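GphF Dehydratase 1 (Archangium violaceum, PDB 6MBF) probably dehydrates the beta-hydroxyacyl chain and rearranges the resulting olefin during assembly of gephyronic acid by its modular polyketide synthase. Local coordinates at residues D72-E77 against I128-L133; V149-Y154 against R170-R175. One frame throughout, in Å; residues are numbered along the deposited sequence. Where two conformers were deposited one is given.

Contact 1 (D72-E77 against I128-L133); sequences DTLIVE and IARRQL
Arg130 carries CG trans to its backbone N (chi1 -163°) and stays extended as far as NE, which lays it alongside Leu74, the two side chains pointing the same way. Leu74 CD2 comes over one face of the guanidinium and lies 3.9 Å from Arg130 CD, while Asp72 CB meets the group at its edge, in plane. The Asp72 carboxylate is turned instead to Gln132, its plane within 16° of parallel to that of the Gln132 amide, with Asp72 OD2 3.3 Å from Gln132 CG and hydrogen-bonded to Asn69 ND2. Asp72 OD1 remains 4.6 Å from Arg130 NE, too far for a salt bridge; Arg130 NH2 bonds to Asn69 O, and the buried NE has no partner.

On the opposite face of the strands, Arg131 bends at chi3 (74°) and brings its guanidinium back so that Thr73 OG1 sits over the centre of one face. Ile75 CD1 approaches Arg131 NH1 at 3.4 Å. Glu233 OE2 forms a salt bridge with Arg131 NH2 and a hydrogen bond with Thr73 OG1.

Thr73-Arg131 and Ile75-Ala129 are antiparallel hydrogen-bonded pairs, with Thr73 N 2.8 Å from Arg131 O and Ile75 N 2.9 Å from Ala129 O. On the face that carries Leu74 and Val76, both pack on helix 52-65, as sheet residues do on the central helix of a hotdog fold. The chemistry thus differs by face: aliphatic contacts and an arginine held by the Asn69 carbonyl on the helix side, and on the other an arginine whose charge is probably offset in part by Glu233, with Arg231 close by.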
# COMPACT_ATOMS: atom_id res chain seq x y z
N ASP A 72 -3.65 -2.15 20.39
CA ASP A 72 -3.90 -3.41 19.72
C ASP A 72 -3.43 -3.35 18.27
O ASP A 72 -3.37 -2.27 17.66
CB ASP A 72 -5.39 -3.76 19.77
CG ASP A 72 -5.86 -4.08 21.18
OD1 ASP A 72 -7.09 -4.27 21.36
OD2 ASP A 72 -5.02 -4.12 22.10
N THR A 73 -3.10 -4.51 17.72
CA THR A 73 -2.70 -4.57 16.32
C THR A 73 -3.91 -4.37 15.41
O THR A 73 -5.03 -4.78 15.73
CB THR A 73 -2.05 -5.92 16.01
OG1 THR A 73 -3.07 -6.92 15.88
CG2 THR A 73 -1.07 -6.33 17.11
N LEU A 74 -3.68 -3.73 14.27
CA LEU A 74 -4.69 -3.57 13.23
C LEU A 74 -4.43 -4.60 12.14
O LEU A 74 -3.28 -4.79 11.72
CB LEU A 74 -4.65 -2.16 12.64
CG LEU A 74 -4.74 -0.97 13.59
CD1 LEU A 74 -4.51 0.34 12.84
CD2 LEU A 74 -6.09 -0.96 14.27
N ILE A 75 -5.49 -5.24 11.66
CA ILE A 75 -5.36 -6.36 10.73
C ILE A 75 -6.24 -6.13 9.51
O ILE A 75 -7.40 -5.73 9.63
CB ILE A 75 -5.73 -7.69 11.41
CG1 ILE A 75 -4.80 -7.95 12.61
CG2 ILE A 75 -5.65 -8.83 10.42
CD1 ILE A 75 -5.43 -8.82 13.68
N VAL A 76 -5.69 -6.39 8.32
CA VAL A 76 -6.48 -6.47 7.10
C VAL A 76 -6.17 -7.81 6.46
O VAL A 76 -4.99 -8.18 6.34
CB VAL A 76 -6.19 -5.31 6.12
CG1 VAL A 76 -7.26 -5.27 5.04
CG2 VAL A 76 -6.13 -3.96 6.85
N GLU A 77 -7.20 -8.55 6.06
CA GLU A 77 -7.00 -9.86 5.44
C GLU A 77 -7.81 -9.97 4.15
O GLU A 77 -8.77 -9.22 3.92
CB GLU A 77 -7.38 -11.00 6.40
CG GLU A 77 -6.45 -11.15 7.59
CD GLU A 77 -6.86 -12.28 8.51
OE1 GLU A 77 -5.99 -12.79 9.26
OE2 GLU A 77 -8.04 -12.67 8.49
N ILE A 128 -11.41 -6.73 7.99
CA ILE A 128 -10.62 -6.02 8.99
C ILE A 128 -10.81 -6.68 10.35
O ILE A 128 -11.85 -7.30 10.63
CB ILE A 128 -10.97 -4.52 9.07
CG1 ILE A 128 -12.48 -4.31 9.14
CG2 ILE A 128 -10.36 -3.75 7.88
CD1 ILE A 128 -12.88 -2.86 9.41
N ALA A 129 -9.80 -6.56 11.19
CA ALA A 129 -9.84 -7.12 12.53
C ALA A 129 -8.86 -6.35 13.40
O ALA A 129 -8.07 -5.53 12.93
CB ALA A 129 -9.54 -8.62 12.53
N ARG A 130 -8.93 -6.63 14.70
CA ARG A 130 -8.10 -5.98 15.70
C ARG A 130 -7.83 -7.00 16.79
O ARG A 130 -8.74 -7.73 17.20
CB ARG A 130 -8.80 -4.74 16.24
CG ARG A 130 -7.91 -3.77 16.97
CD ARG A 130 -8.55 -2.40 16.92
NE ARG A 130 -7.94 -1.48 17.86
CZ ARG A 130 -8.31 -0.22 18.00
NH1 ARG A 130 -9.28 0.27 17.23
NH2 ARG A 130 -7.71 0.56 18.89
N ARG A 131 -6.59 -7.08 17.25
CA ARG A 131 -6.20 -8.09 18.22
C ARG A 131 -5.28 -7.47 19.26
O ARG A 131 -4.42 -6.65 18.93
CB ARG A 131 -5.51 -9.28 17.55
CG ARG A 131 -5.12 -10.39 18.51
CD ARG A 131 -4.43 -11.55 17.81
NE ARG A 131 -3.06 -11.24 17.40
CZ ARG A 131 -2.69 -11.08 16.14
NH1 ARG A 131 -3.58 -11.19 15.17
NH2 ARG A 131 -1.42 -10.80 15.85
N GLN A 132 -5.44 -7.88 20.52
CA GLN A 132 -4.58 -7.38 21.58
C GLN A 132 -3.15 -7.88 21.37
O GLN A 132 -2.93 -9.02 20.96
CB GLN A 132 -5.11 -7.80 22.95
CG GLN A 132 -4.91 -6.75 24.02
CD GLN A 132 -5.86 -6.91 25.20
OE1 GLN A 132 -7.04 -7.22 25.02
NE2 GLN A 132 -5.35 -6.68 26.40
N LEU A 133 -2.19 -7.01 21.65
CA LEU A 133 -0.78 -7.24 21.33
C LEU A 133 -0.21 -8.54 21.92
O LEU A 133 -0.53 -8.91 23.05
CB LEU A 133 0.06 -6.04 21.79
CG LEU A 133 -0.26 -5.50 23.18
CD1 LEU A 133 0.64 -6.13 24.25
CD2 LEU A 133 -0.15 -3.98 23.21

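Contact 2 (V149-Y154 against R170-R175)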
# COMPACT_ATOMS: atom_id res chain seq x y z
N VAL A 149 22.10 -3.50 -3.80
CA VAL A 149 21.37 -3.17 -5.02
C VAL A 149 21.60 -1.70 -5.33
O VAL A 149 21.41 -0.84 -4.46
CB VAL A 149 19.87 -3.48 -4.87
CG1 VAL A 149 19.12 -3.03 -6.12
CG2 VAL A 149 19.64 -4.97 -4.61
N GLU A 150 22.01 -1.41 -6.55
CA GLU A 150 22.28 -0.03 -6.96
C GLU A 150 20.94 0.66 -7.20
O GLU A 150 20.26 0.40 -8.20
CB GLU A 150 23.16 -0.00 -8.21
CG GLU A 150 24.05 1.23 -8.32
CD GLU A 150 23.28 2.51 -8.62
OE1 GLU A 150 22.96 3.26 -7.67
OE2 GLU A 150 22.97 2.75 -9.81
N LEU A 151 20.56 1.55 -6.28
CA LEU A 151 19.21 2.09 -6.29
C LEU A 151 19.03 3.24 -7.28
O LEU A 151 17.91 3.45 -7.77
CB LEU A 151 18.81 2.56 -4.89
CG LEU A 151 18.54 1.43 -3.89
CD1 LEU A 151 18.36 2.00 -2.50
CD2 LEU A 151 17.32 0.62 -4.32
N ASP A 152 20.08 4.00 -7.58
CA ASP A 152 19.93 5.11 -8.52
C ASP A 152 19.51 4.60 -9.89
O ASP A 152 18.63 5.19 -10.54
CB ASP A 152 21.22 5.92 -8.63
CG ASP A 152 21.42 6.84 -7.45
OD1 ASP A 152 20.41 7.37 -6.93
OD2 ASP A 152 22.59 7.05 -7.04
N ALA A 153 20.13 3.51 -10.36
CA ALA A 153 19.74 2.93 -11.64
C ALA A 153 18.30 2.43 -11.60
O ALA A 153 17.57 2.56 -12.59
CB ALA A 153 20.69 1.79 -12.01
N TYR A 154 17.89 1.85 -10.47
CA TYR A 154 16.50 1.42 -10.30
C TYR A 154 15.55 2.61 -10.39
O TYR A 154 14.58 2.58 -11.16
CB TYR A 154 16.33 0.67 -8.97
CG TYR A 154 14.88 0.47 -8.59
CD1 TYR A 154 14.13 -0.57 -9.12
CD2 TYR A 154 14.24 1.36 -7.73
CE1 TYR A 154 12.78 -0.72 -8.80
CE2 TYR A 154 12.90 1.21 -7.39
CZ TYR A 154 12.18 0.17 -7.93
OH TYR A 154 10.84 0.04 -7.62
N ARG A 170 16.51 3.86 1.03
CA ARG A 170 17.85 4.40 1.21
C ARG A 170 18.92 3.38 0.87
O ARG A 170 19.91 3.72 0.21
CB ARG A 170 18.03 4.89 2.65
CG ARG A 170 17.03 5.96 3.05
CD ARG A 170 16.86 6.98 1.94
NE ARG A 170 15.66 7.79 2.12
CZ ARG A 170 14.94 8.28 1.11
NH1 ARG A 170 13.87 9.01 1.36
NH2 ARG A 170 15.30 8.02 -0.14
N HIS A 171 18.72 2.13 1.28
CA HIS A 171 19.69 1.06 1.07
C HIS A 171 18.92 -0.23 0.84
O HIS A 171 17.84 -0.42 1.39
CB HIS A 171 20.64 0.92 2.27
CG HIS A 171 21.51 -0.30 2.22
ND1 HIS A 171 22.67 -0.36 1.48
CD2 HIS A 171 21.38 -1.51 2.82
CE1 HIS A 171 23.22 -1.55 1.63
NE2 HIS A 171 22.46 -2.27 2.43
N LEU A 172 19.49 -1.11 0.02
CA LEU A 172 18.85 -2.39 -0.26
C LEU A 172 19.95 -3.39 -0.57
O LEU A 172 20.84 -3.10 -1.37
CB LEU A 172 17.87 -2.29 -1.44
CG LEU A 172 17.09 -3.57 -1.80
CD1 LEU A 172 16.16 -4.03 -0.66
CD2 LEU A 172 16.30 -3.40 -3.08
N GLU A 173 19.91 -4.55 0.09
CA GLU A 173 20.86 -5.62 -0.21
C GLU A 173 20.11 -6.93 -0.37
O GLU A 173 19.11 -7.18 0.32
CB GLU A 173 21.92 -5.75 0.88
CG GLU A 173 21.41 -6.18 2.24
CD GLU A 173 22.51 -6.21 3.27
OE1 GLU A 173 23.07 -5.14 3.57
OE2 GLU A 173 22.82 -7.31 3.77
N ARG A 174 20.58 -7.76 -1.29
CA ARG A 174 19.86 -8.98 -1.61
C ARG A 174 20.76 -10.21 -1.45
O ARG A 174 21.99 -10.13 -1.51
CB ARG A 174 19.30 -8.94 -3.03
CG ARG A 174 20.34 -8.93 -4.14
CD ARG A 174 19.67 -9.06 -5.51
NE ARG A 174 18.84 -10.26 -5.60
CZ ARG A 174 17.92 -10.47 -6.55
NH1 ARG A 174 17.71 -9.55 -7.48
NH2 ARG A 174 17.20 -11.58 -6.55
N ARG A 175 20.11 -11.34 -1.24
CA ARG A 175 20.78 -12.64 -1.21
C ARG A 175 19.74 -13.68 -1.62
O ARG A 175 18.75 -13.86 -0.92
CB ARG A 175 21.34 -12.94 0.17
CG ARG A 175 21.74 -14.39 0.37
CD ARG A 175 23.19 -14.63 0.02
NE ARG A 175 24.10 -13.94 0.93
CZ ARG A 175 25.40 -14.18 1.01
NH1 ARG A 175 25.95 -15.11 0.25
NH2 ARG A 175 26.16 -13.50 1.87
O HOH W 1 21.48 -0.02 -1.77
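Val149 lies side by side with Leu172, both side chains pointing the same way, and Val149 CB is 4.0 Å from Leu172 CD2. The leucine reaches this position because its CG is trans to the backbone N (chi1 -178°). Leu151 crosses it at about a right angle: its CD2 touches Leu172 CB at 4.1 Å, and its other methyl, CD1, rests 3.6 Å from Arg170 O. Arg174 CG also packs against Val149 CG2, while the guanidinium extends to Gly176 O and Leu213 O.

The backbones join through one direct bond, Val149 N to Leu172 O, 2.8 Å long and almost perfectly straight at 178°. The chains then part, and water 1 fills in between them, donating to Val149 O at 2.8 Å and accepting from Leu172 N at 2.9 Å. Replacing Leu172 by an alanine would probably strip Val149 of the CG and CD2 contacts and open a gap toward Cys209 and Ala212 of helix 200-214.

On the side of the strand turned from Val149, His171 NE2 donates to the anti lone pair of Glu173 OE1 at 3.1 Å, nearly in the ring plane; Glu173 OE2 is taken by Gly146 N.

Right after Val149, Glu150 is the N-cap of helix 151-158, its two carboxylate oxygens accepting from Asp152 N and Ala153 N from above the carboxylate plane. The arrangement places the capped start of helix 151-158, just after edge strand 147-148, beside strand 169-175, at the margin of the second hotdog unit expected of a polyketide synthase dehydratase.

Contacts 1 and 2 do not touch: their centres are 32 Å apart and their nearest atoms about 23 Å apart. Contact 1 closes in the chain before contact 2 opens, consistent with one lying in each half of the double-hotdog architecture of such dehydratases. Their centres lie about 17 and 20 Å from the centre of the chain. They also differ in kind, since contact 1 is a regular strand pair flanked by strand 224-234, whereas contact 2 sets the start of a helix against strand 169-175, partly through water. In this family the active site lies between the two hotdog units; both contacts are structural packing within those units.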